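Long-range contacts in long form salivary protein D7L1 (Anopheles stephensi, PDB 3NGV), which binds and sequesters cysteinyl leukotrienes and thromboxane A2 analogs, and so modulates blood feeding of the female mosquito on vertebrate hosts: residues 2-7 against 78-83; 67-72 against 97-102; 260-265 against 285-290. One frame throughout, in Å; residues are numbered along the deposited sequence.

Interaction 1: 2-7 against 78-83; sequences PWKALD and YQAYKT
A5 and Y81 meet where the N-terminal loop 2-7 runs past helix 73-85. The methyl of A5 packs against two consecutive residues of the helix. A5 CB lies 3.4 Å from A80 CB, tighter than usual for two carbons. It also lies 4.0 Å from Y81 CE2. The ring of Y81 reaches across to the loop backbone. Its CE2 comes to 3.3 Å from L6 O, and the carbonyl approaches the ring obliquely. The phenol oxygen goes one residue further, with Y81 OH 3.3 Å from D7 CB. Y81 CG lies beside its own backbone N (chi1 -56°), and this carries the ring toward the loop. The A80 methyl rests over the rim of one face of the same ring. K4 adds a loose contact, its NZ 4.3 Å from A80 CB.

No hydrogen bond joins the two segments. Polar partners outside them fix the loop instead. L6 N bonds to Q77 OE1, one turn before Y81 on the same helix, and L6 O accepts a bond from H132 NE2. The H132 ring also meets Y81 edge-to-face, so one histidine touches both sides of the contact.

D7 turns its carboxylate away from Y81. D7 CG stands between the backbone N and the carbonyl carbon (chi1 69°), and OD1 accepts a bond from Q10 N. This is an aspartate N-cap at the start of helix 8-22. The whole is an extended N-terminal segment laid against a helix of a mainly helical domain, leading straight into a capped first helix.

Interaction 2: 67-72 against 97-102; sequences NAFKSD and KALAAA
This is a small apolar surface contact between a beta hairpin and the C-terminal end of helix 89-100. Strand 68-69 pairs antiparallel with strand 62-63, and N67 and A68 both face D63 in a G1 beta bulge. Just after the bulge, F69 points its side chain at the helix. F69 CG lies beside its own backbone N (chi1 -76°), which sets the ring against both L99 and A102.

L99 makes a CH-pi contact over one face of that ring. L99 CD1 is 4.2 Å from the ring centroid and 27° off the ring normal. The two side chains cross at about a right angle. A102, in the loop that follows, brings its methyl in obliquely, with A102 CB 3.9 Å from F69 CD2. L112 and A115 of helix 109-130 also touch F69, so the ring joins the hairpin to two helices. L99 in turn touches I61.

S71 continues the contact where the chain leaves the strand. Its CA lies 4.0 Å from L99 CD2. No hydrogen bond crosses between the segments, and the serine makes van der Waals contact with both the backbone and the methyl of A100: S71 CB lies 3.7 Å from A100 N, and S71 OG lies 3.7 Å from A100 CB.

Interaction 3: 260-265 against 285-290; sequences FHELRS and EEMKKL
E286 opens the contact on the second helix by placing its CB against L263. Helix 280-290 packs here beside helix 251-266, which lies in the C-terminal half of this PBP/GOBP-family protein. The axes of the two short segments run in the same general direction, 28° apart and 10.1 Å at closest approach. E286 CB is 3.7 Å from L263 CD2. The E286 chain bends at chi2 (-61°) and takes the carboxylate away from L263, to a salt bridge with K289 whose hydrogen bond is weak.

M287 follows and lies closest to the helix backbone. Its sulfur comes to 3.6 Å from L263 CA. Bends at chi2 and chi3 carry the methyl on to E262. The M287 and E262 side chains cross at about a right angle. The carboxylate of E262 has polar partners elsewhere: OE1 pairs with R176 and OE2 bonds to S154 OG. The thioether methyl thus packs against a carboxylate that is already held.

One turn later comes L290. L263 CG lies anti to the backbone N (chi1 171°), which extends the branched end across to the second helix. There the two leucines touch methyl to methyl, with L263 CD1 3.6 Å from L290 CD1.

Interactions 1 and 2 lie on the same side of the chain's centre, with centres about 17 Å apart. Their nearest atoms are about 6 Å apart, so they do not touch. Helix 73-85 connects them: it follows strand 68-69 and precedes helix 89-100. Interaction 3 is on the opposite side, about 30 Å from interaction 1 and 39 Å from interaction 2, centre to centre. K151, which binds leukotriene C4 and thromboxane A2, relates interactions 1 and 3. The side chain of D7 is about 10 Å from that of K151. The side chain of L290 is about 8 Å from that of K151. Interaction 2 is away from the known ligand-binding residues.

Interaction 1: 2-7 against 78-83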
loop_
_atom_site.group_PDB
_atom_site.type_symbol
_atom_site.label_atom_id
_atom_site.label_comp_id
_atom_site.label_asym_id
_atom_site.label_seq_id
_atom_site.Cartn_x
_atom_site.Cartn_y
_atom_site.Cartn_z
ATOM N N PRO A 2 3.837 0.947 -21.371
ATOM C CA PRO A 2 2.722 1.850 -21.111
ATOM C C PRO A 2 2.328 1.769 -19.629
ATOM O O PRO A 2 2.510 0.739 -18.994
ATOM C CB PRO A 2 1.553 1.254 -21.929
ATOM C CG PRO A 2 2.177 0.343 -22.935
ATOM C CD PRO A 2 3.524 -0.066 -22.404
ATOM N N TRP A 3 1.769 2.844 -19.120
ATOM C CA TRP A 3 1.201 2.824 -17.744
ATOM C C TRP A 3 0.194 1.682 -17.622
ATOM O O TRP A 3 -0.635 1.475 -18.540
ATOM C CB TRP A 3 0.508 4.152 -17.484
ATOM C CG TRP A 3 -0.006 4.206 -16.021
ATOM C CD1 TRP A 3 0.760 4.499 -14.925
ATOM C CD2 TRP A 3 -1.304 3.919 -15.567
ATOM N NE1 TRP A 3 -0.021 4.462 -13.795
ATOM C CE2 TRP A 3 -1.294 4.097 -14.151
ATOM C CE3 TRP A 3 -2.522 3.598 -16.220
ATOM C CZ2 TRP A 3 -2.434 3.940 -13.337
ATOM C CZ3 TRP A 3 -3.641 3.389 -15.443
ATOM C CH2 TRP A 3 -3.618 3.606 -14.006
ATOM N N LYS A 4 0.232 0.946 -16.486
ATOM C CA LYS A 4 -0.675 -0.118 -16.198
ATOM C C LYS A 4 -1.712 0.217 -15.138
ATOM O O LYS A 4 -1.358 0.821 -14.116
ATOM C CB LYS A 4 0.192 -1.285 -15.701
ATOM C CG LYS A 4 -0.521 -2.623 -15.552
ATOM C CD LYS A 4 -1.336 -2.973 -16.832
ATOM C CE LYS A 4 -2.079 -4.342 -16.717
ATOM N NZ LYS A 4 -3.537 -4.245 -17.125
ATOM N N ALA A 5 -2.932 -0.261 -15.338
ATOM C CA ALA A 5 -4.034 -0.066 -14.371
ATOM C C ALA A 5 -3.702 -0.658 -13.042
ATOM O O ALA A 5 -3.021 -1.713 -12.946
ATOM C CB ALA A 5 -5.341 -0.712 -14.912
ATOM N N LEU A 6 -4.308 -0.074 -12.033
ATOM C CA LEU A 6 -4.076 -0.537 -10.648
ATOM C C LEU A 6 -5.151 -1.544 -10.241
ATOM O O LEU A 6 -6.346 -1.330 -10.424
ATOM C CB LEU A 6 -4.171 0.636 -9.714
ATOM C CG LEU A 6 -3.052 1.704 -9.907
ATOM C CD1 LEU A 6 -3.261 2.802 -8.920
ATOM C CD2 LEU A 6 -1.667 1.142 -9.749
ATOM N N ASP A 7 -4.726 -2.675 -9.647
ATOM C CA ASP A 7 -5.710 -3.627 -9.178
ATOM C C ASP A 7 -6.212 -3.292 -7.753
ATOM O O ASP A 7 -5.887 -2.187 -7.234
ATOM C CB ASP A 7 -5.125 -5.045 -9.231
ATOM C CG ASP A 7 -3.999 -5.291 -8.184
ATOM O OD1 ASP A 7 -4.026 -4.659 -7.074
ATOM O OD2 ASP A 7 -3.052 -6.081 -8.466
ATOM N N TYR A 78 -10.103 2.270 -16.539
ATOM C CA TYR A 78 -11.445 1.739 -16.918
ATOM C C TYR A 78 -11.300 0.479 -17.778
ATOM O O TYR A 78 -11.996 -0.474 -17.521
ATOM C CB TYR A 78 -12.163 2.810 -17.768
ATOM C CG TYR A 78 -13.400 2.323 -18.452
ATOM C CD1 TYR A 78 -14.474 1.825 -17.698
ATOM C CD2 TYR A 78 -13.524 2.468 -19.827
ATOM C CE1 TYR A 78 -15.649 1.414 -18.337
ATOM C CE2 TYR A 78 -14.726 2.079 -20.456
ATOM C CZ TYR A 78 -15.760 1.596 -19.706
ATOM O OH TYR A 78 -16.951 1.200 -20.313
ATOM N N GLN A 79 -10.461 0.500 -18.836
ATOM C CA GLN A 79 -10.458 -0.665 -19.781
ATOM C C GLN A 79 -10.104 -1.977 -19.056
ATOM O O GLN A 79 -10.697 -3.036 -19.317
ATOM C CB GLN A 79 -9.479 -0.419 -20.930
ATOM C CG GLN A 79 -9.130 -1.628 -21.866
ATOM C CD GLN A 79 -10.365 -2.039 -22.646
ATOM O OE1 GLN A 79 -11.258 -1.194 -22.915
ATOM N NE2 GLN A 79 -10.446 -3.340 -22.983
ATOM N N ALA A 80 -9.209 -1.876 -18.072
ATOM C CA ALA A 80 -8.704 -3.114 -17.442
ATOM C C ALA A 80 -9.791 -3.906 -16.699
ATOM O O ALA A 80 -9.644 -5.152 -16.560
ATOM C CB ALA A 80 -7.520 -2.790 -16.541
ATOM N N TYR A 81 -10.827 -3.218 -16.186
ATOM C CA TYR A 81 -11.824 -3.797 -15.294
ATOM C C TYR A 81 -13.260 -3.591 -15.771
ATOM O O TYR A 81 -14.193 -3.803 -15.022
ATOM C CB TYR A 81 -11.650 -3.295 -13.816
ATOM C CG TYR A 81 -10.245 -3.601 -13.322
ATOM C CD1 TYR A 81 -9.846 -4.929 -13.093
ATOM C CD2 TYR A 81 -9.289 -2.617 -13.240
ATOM C CE1 TYR A 81 -8.548 -5.238 -12.743
ATOM C CE2 TYR A 81 -7.952 -2.916 -12.853
ATOM C CZ TYR A 81 -7.632 -4.245 -12.612
ATOM O OH TYR A 81 -6.357 -4.626 -12.251
ATOM N N LYS A 82 -13.444 -3.145 -17.011
ATOM C CA LYS A 82 -14.789 -2.655 -17.422
ATOM C C LYS A 82 -15.837 -3.793 -17.428
ATOM O O LYS A 82 -17.029 -3.508 -17.222
ATOM C CB LYS A 82 -14.725 -1.984 -18.806
ATOM C CG LYS A 82 -14.258 -2.920 -19.879
ATOM C CD LYS A 82 -14.161 -2.206 -21.215
ATOM C CE LYS A 82 -14.144 -3.257 -22.273
ATOM N NZ LYS A 82 -13.966 -2.699 -23.616
ATOM N N THR A 83 -15.410 -5.051 -17.602
ATOM C CA THR A 83 -16.418 -6.164 -17.573
ATOM C C THR A 83 -16.928 -6.424 -16.145
ATOM O O THR A 83 -17.998 -7.066 -15.925
ATOM C CB THR A 83 -15.904 -7.477 -18.215
ATOM O OG1 THR A 83 -14.786 -7.952 -17.480
ATOM C CG2 THR A 83 -15.497 -7.272 -19.690
#

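Interaction 2: 67-72 against 97-102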
loop_
_atom_site.group_PDB
_atom_site.type_symbol
_atom_site.label_atom_id
_atom_site.label_comp_id
_atom_site.label_asym_id
_atom_site.label_seq_id
_atom_site.Cartn_x
_atom_site.Cartn_y
_atom_site.Cartn_z
ATOM N N ASN A 67 4.890 16.763 -13.029
ATOM C CA ASN A 67 4.003 17.745 -12.445
ATOM C C ASN A 67 2.722 17.963 -13.293
ATOM O O ASN A 67 2.388 19.105 -13.762
ATOM C CB ASN A 67 4.762 19.051 -12.090
ATOM C CG ASN A 67 3.835 20.112 -11.422
ATOM O OD1 ASN A 67 3.011 19.782 -10.595
ATOM N ND2 ASN A 67 3.991 21.387 -11.800
ATOM N N ALA A 68 1.999 16.874 -13.527
ATOM C CA ALA A 68 0.813 16.936 -14.393
ATOM C C ALA A 68 -0.213 15.946 -13.953
ATOM O O ALA A 68 0.117 14.883 -13.432
ATOM C CB ALA A 68 1.202 16.582 -15.854
ATOM N N PHE A 69 -1.469 16.282 -14.254
ATOM C CA PHE A 69 -2.532 15.261 -14.115
ATOM C C PHE A 69 -2.502 14.363 -15.355
ATOM O O PHE A 69 -2.462 14.868 -16.524
ATOM C CB PHE A 69 -3.870 16.016 -14.060
ATOM C CG PHE A 69 -4.116 16.679 -12.745
ATOM C CD1 PHE A 69 -4.348 15.894 -11.598
ATOM C CD2 PHE A 69 -4.175 18.072 -12.624
ATOM C CE1 PHE A 69 -4.621 16.491 -10.411
ATOM C CE2 PHE A 69 -4.489 18.704 -11.391
ATOM C CZ PHE A 69 -4.685 17.902 -10.262
ATOM N N LYS A 70 -2.533 13.063 -15.165
ATOM C CA LYS A 70 -2.405 12.105 -16.258
ATOM C C LYS A 70 -3.808 11.628 -16.650
ATOM O O LYS A 70 -4.220 10.526 -16.352
ATOM C CB LYS A 70 -1.528 10.942 -15.844
ATOM C CG LYS A 70 -0.061 11.415 -15.481
ATOM C CD LYS A 70 0.629 12.134 -16.619
ATOM C CE LYS A 70 0.796 11.155 -17.830
ATOM N NZ LYS A 70 1.612 11.866 -18.872
ATOM N N SER A 71 -4.561 12.515 -17.296
ATOM C CA SER A 71 -5.914 12.195 -17.731
ATOM C C SER A 71 -5.939 10.988 -18.660
ATOM O O SER A 71 -6.968 10.286 -18.690
ATOM C CB SER A 71 -6.589 13.435 -18.405
ATOM O OG SER A 71 -5.746 13.914 -19.437
ATOM N N ASP A 72 -4.858 10.731 -19.395
ATOM C CA ASP A 72 -4.815 9.532 -20.264
ATOM C C ASP A 72 -4.794 8.168 -19.521
ATOM O O ASP A 72 -4.988 7.119 -20.117
ATOM C CB ASP A 72 -3.686 9.612 -21.338
ATOM C CG ASP A 72 -2.269 9.618 -20.744
ATOM O OD1 ASP A 72 -2.055 9.569 -19.492
ATOM O OD2 ASP A 72 -1.281 9.739 -21.553
ATOM N N LYS A 97 -12.088 14.192 -20.044
ATOM C CA LYS A 97 -12.105 15.579 -20.537
ATOM C C LYS A 97 -11.888 16.570 -19.372
ATOM O O LYS A 97 -11.195 17.589 -19.530
ATOM C CB LYS A 97 -13.432 15.877 -21.242
ATOM C CG LYS A 97 -13.518 15.119 -22.622
ATOM C CD LYS A 97 -14.878 15.577 -23.218
ATOM C CE LYS A 97 -15.147 14.934 -24.531
ATOM N NZ LYS A 97 -16.530 15.384 -24.944
ATOM N N ALA A 98 -12.660 16.337 -18.315
ATOM C CA ALA A 98 -12.702 17.273 -17.161
ATOM C C ALA A 98 -11.291 17.290 -16.562
ATOM O O ALA A 98 -10.752 18.375 -16.295
ATOM C CB ALA A 98 -13.723 16.830 -16.132
ATOM N N LEU A 99 -10.688 16.102 -16.363
ATOM C CA LEU A 99 -9.338 16.132 -15.773
ATOM C C LEU A 99 -8.297 16.805 -16.696
ATOM O O LEU A 99 -7.369 17.510 -16.231
ATOM C CB LEU A 99 -8.934 14.719 -15.340
ATOM C CG LEU A 99 -7.617 14.708 -14.556
ATOM C CD1 LEU A 99 -7.763 15.551 -13.250
ATOM C CD2 LEU A 99 -7.359 13.270 -14.194
ATOM N N ALA A 100 -8.449 16.602 -18.007
ATOM C CA ALA A 100 -7.563 17.301 -18.965
ATOM C C ALA A 100 -7.628 18.797 -18.881
ATOM O O ALA A 100 -6.669 19.481 -19.219
ATOM C CB ALA A 100 -7.879 16.834 -20.419
ATOM N N ALA A 101 -8.744 19.339 -18.440
ATOM C CA ALA A 101 -8.867 20.757 -18.249
ATOM C C ALA A 101 -8.204 21.295 -16.963
ATOM O O ALA A 101 -8.048 22.515 -16.800
ATOM C CB ALA A 101 -10.362 21.121 -18.268
ATOM N N ALA A 102 -7.836 20.436 -16.013
ATOM C CA ALA A 102 -7.399 20.932 -14.728
ATOM C C ALA A 102 -5.955 21.375 -14.808
ATOM O O ALA A 102 -5.145 20.785 -15.584
ATOM C CB ALA A 102 -7.536 19.793 -13.630
#

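Interaction 3: 260-265 against 285-290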
loop_
_atom_site.group_PDB
_atom_site.type_symbol
_atom_site.label_atom_id
_atom_site.label_comp_id
_atom_site.label_asym_id
_atom_site.label_seq_id
_atom_site.Cartn_x
_atom_site.Cartn_y
_atom_site.Cartn_z
ATOM N N PHE A 260 5.481 -7.622 12.520
ATOM C CA PHE A 260 4.323 -6.726 12.683
ATOM C C PHE A 260 3.843 -6.298 11.293
ATOM O O PHE A 260 2.610 -6.135 11.062
ATOM C CB PHE A 260 4.689 -5.537 13.624
ATOM C CG PHE A 260 3.524 -4.630 13.928
ATOM C CD1 PHE A 260 2.252 -5.193 14.242
ATOM C CD2 PHE A 260 3.703 -3.227 13.951
ATOM C CE1 PHE A 260 1.216 -4.344 14.586
ATOM C CE2 PHE A 260 2.654 -2.352 14.291
ATOM C CZ PHE A 260 1.417 -2.913 14.609
ATOM N N HIS A 261 4.772 -6.019 10.377
ATOM C CA HIS A 261 4.286 -5.647 9.046
ATOM C C HIS A 261 3.614 -6.819 8.353
ATOM O O HIS A 261 2.738 -6.604 7.517
ATOM C CB HIS A 261 5.412 -5.050 8.139
ATOM C CG HIS A 261 4.882 -4.167 7.057
ATOM N ND1 HIS A 261 5.719 -3.321 6.377
ATOM C CD2 HIS A 261 3.629 -3.986 6.532
ATOM C CE1 HIS A 261 5.023 -2.652 5.451
ATOM N NE2 HIS A 261 3.756 -3.036 5.509
ATOM N N GLU A 262 3.984 -8.079 8.672
ATOM C CA GLU A 262 3.188 -9.212 8.141
ATOM C C GLU A 262 1.736 -9.036 8.505
ATOM O O GLU A 262 0.887 -9.127 7.627
ATOM C CB GLU A 262 3.741 -10.572 8.673
ATOM C CG GLU A 262 2.857 -11.707 7.985
ATOM C CD GLU A 262 3.228 -13.134 8.371
ATOM O OE1 GLU A 262 3.976 -13.384 9.365
ATOM O OE2 GLU A 262 2.710 -14.012 7.612
ATOM N N LEU A 263 1.424 -8.768 9.780
ATOM C CA LEU A 263 0.059 -8.601 10.268
ATOM C C LEU A 263 -0.621 -7.443 9.497
ATOM O O LEU A 263 -1.741 -7.539 9.030
ATOM C CB LEU A 263 0.106 -8.367 11.798
ATOM C CG LEU A 263 -1.251 -7.961 12.360
ATOM C CD1 LEU A 263 -2.412 -9.030 12.129
ATOM C CD2 LEU A 263 -0.958 -7.747 13.878
ATOM N N ARG A 264 0.113 -6.338 9.415
ATOM C CA ARG A 264 -0.377 -5.121 8.792
ATOM C C ARG A 264 -0.589 -5.300 7.298
ATOM O O ARG A 264 -1.386 -4.582 6.695
ATOM C CB ARG A 264 0.590 -3.962 9.050
ATOM C CG ARG A 264 0.500 -3.378 10.450
ATOM C CD ARG A 264 1.228 -2.047 10.541
ATOM N NE ARG A 264 2.678 -2.215 10.523
ATOM C CZ ARG A 264 3.474 -1.739 9.571
ATOM N NH1 ARG A 264 2.961 -1.061 8.553
ATOM N NH2 ARG A 264 4.782 -1.940 9.636
ATOM N N SER A 265 0.118 -6.250 6.693
ATOM C CA SER A 265 -0.046 -6.445 5.244
ATOM C C SER A 265 -1.219 -7.394 4.969
ATOM O O SER A 265 -1.643 -7.505 3.805
ATOM C CB SER A 265 1.258 -6.987 4.595
ATOM O OG SER A 265 1.441 -8.371 4.945
ATOM N N GLU A 285 -0.981 -13.724 18.205
ATOM C CA GLU A 285 -2.386 -13.870 18.473
ATOM C C GLU A 285 -3.293 -13.262 17.405
ATOM O O GLU A 285 -4.352 -13.848 17.017
ATOM C CB GLU A 285 -2.776 -13.304 19.849
ATOM C CG GLU A 285 -1.944 -13.864 21.015
ATOM C CD GLU A 285 -2.430 -13.359 22.398
ATOM O OE1 GLU A 285 -3.063 -12.247 22.464
ATOM O OE2 GLU A 285 -2.194 -14.101 23.409
ATOM N N GLU A 286 -2.960 -12.036 16.993
ATOM C CA GLU A 286 -3.696 -11.368 15.965
ATOM C C GLU A 286 -3.584 -12.107 14.616
ATOM O O GLU A 286 -4.586 -12.183 13.874
ATOM C CB GLU A 286 -3.166 -9.903 15.829
ATOM C CG GLU A 286 -3.579 -8.976 16.994
ATOM C CD GLU A 286 -5.099 -8.816 17.121
ATOM O OE1 GLU A 286 -5.811 -8.672 16.107
ATOM O OE2 GLU A 286 -5.603 -8.921 18.238
ATOM N N MET A 287 -2.408 -12.685 14.327
ATOM C CA MET A 287 -2.267 -13.498 13.063
ATOM C C MET A 287 -3.185 -14.717 13.136
ATOM O O MET A 287 -3.819 -15.079 12.130
ATOM C CB MET A 287 -0.827 -13.920 12.785
ATOM C CG MET A 287 0.104 -12.747 12.406
ATOM S SD MET A 287 -0.331 -12.133 10.789
ATOM C CE MET A 287 -0.119 -13.608 9.723
ATOM N N LYS A 288 -3.285 -15.337 14.321
ATOM C CA LYS A 288 -4.171 -16.524 14.474
ATOM C C LYS A 288 -5.628 -16.117 14.257
ATOM O O LYS A 288 -6.416 -16.893 13.708
ATOM C CB LYS A 288 -3.977 -17.191 15.846
ATOM C CG LYS A 288 -5.154 -18.075 16.336
ATOM C CD LYS A 288 -4.990 -18.522 17.830
ATOM C CE LYS A 288 -5.515 -19.977 18.155
ATOM N NZ LYS A 288 -5.785 -20.325 19.673
ATOM N N LYS A 289 -6.009 -14.922 14.679
ATOM C CA LYS A 289 -7.391 -14.436 14.467
ATOM C C LYS A 289 -7.761 -14.225 13.009
ATOM O O LYS A 289 -8.916 -14.411 12.592
ATOM C CB LYS A 289 -7.683 -13.163 15.263
ATOM C CG LYS A 289 -7.729 -13.422 16.754
ATOM C CD LYS A 289 -8.132 -12.050 17.357
ATOM C CE LYS A 289 -8.338 -12.084 18.854
ATOM N NZ LYS A 289 -8.430 -10.646 19.343
ATOM N N LEU A 290 -6.760 -13.924 12.193
ATOM C CA LEU A 290 -7.015 -13.800 10.770
ATOM C C LEU A 290 -7.460 -15.146 10.155
ATOM O O LEU A 290 -8.189 -15.137 9.115
ATOM C CB LEU A 290 -5.774 -13.229 10.059
ATOM C CG LEU A 290 -5.750 -11.707 10.230
ATOM C CD1 LEU A 290 -4.405 -11.196 10.017
ATOM C CD2 LEU A 290 -6.565 -11.190 9.187
#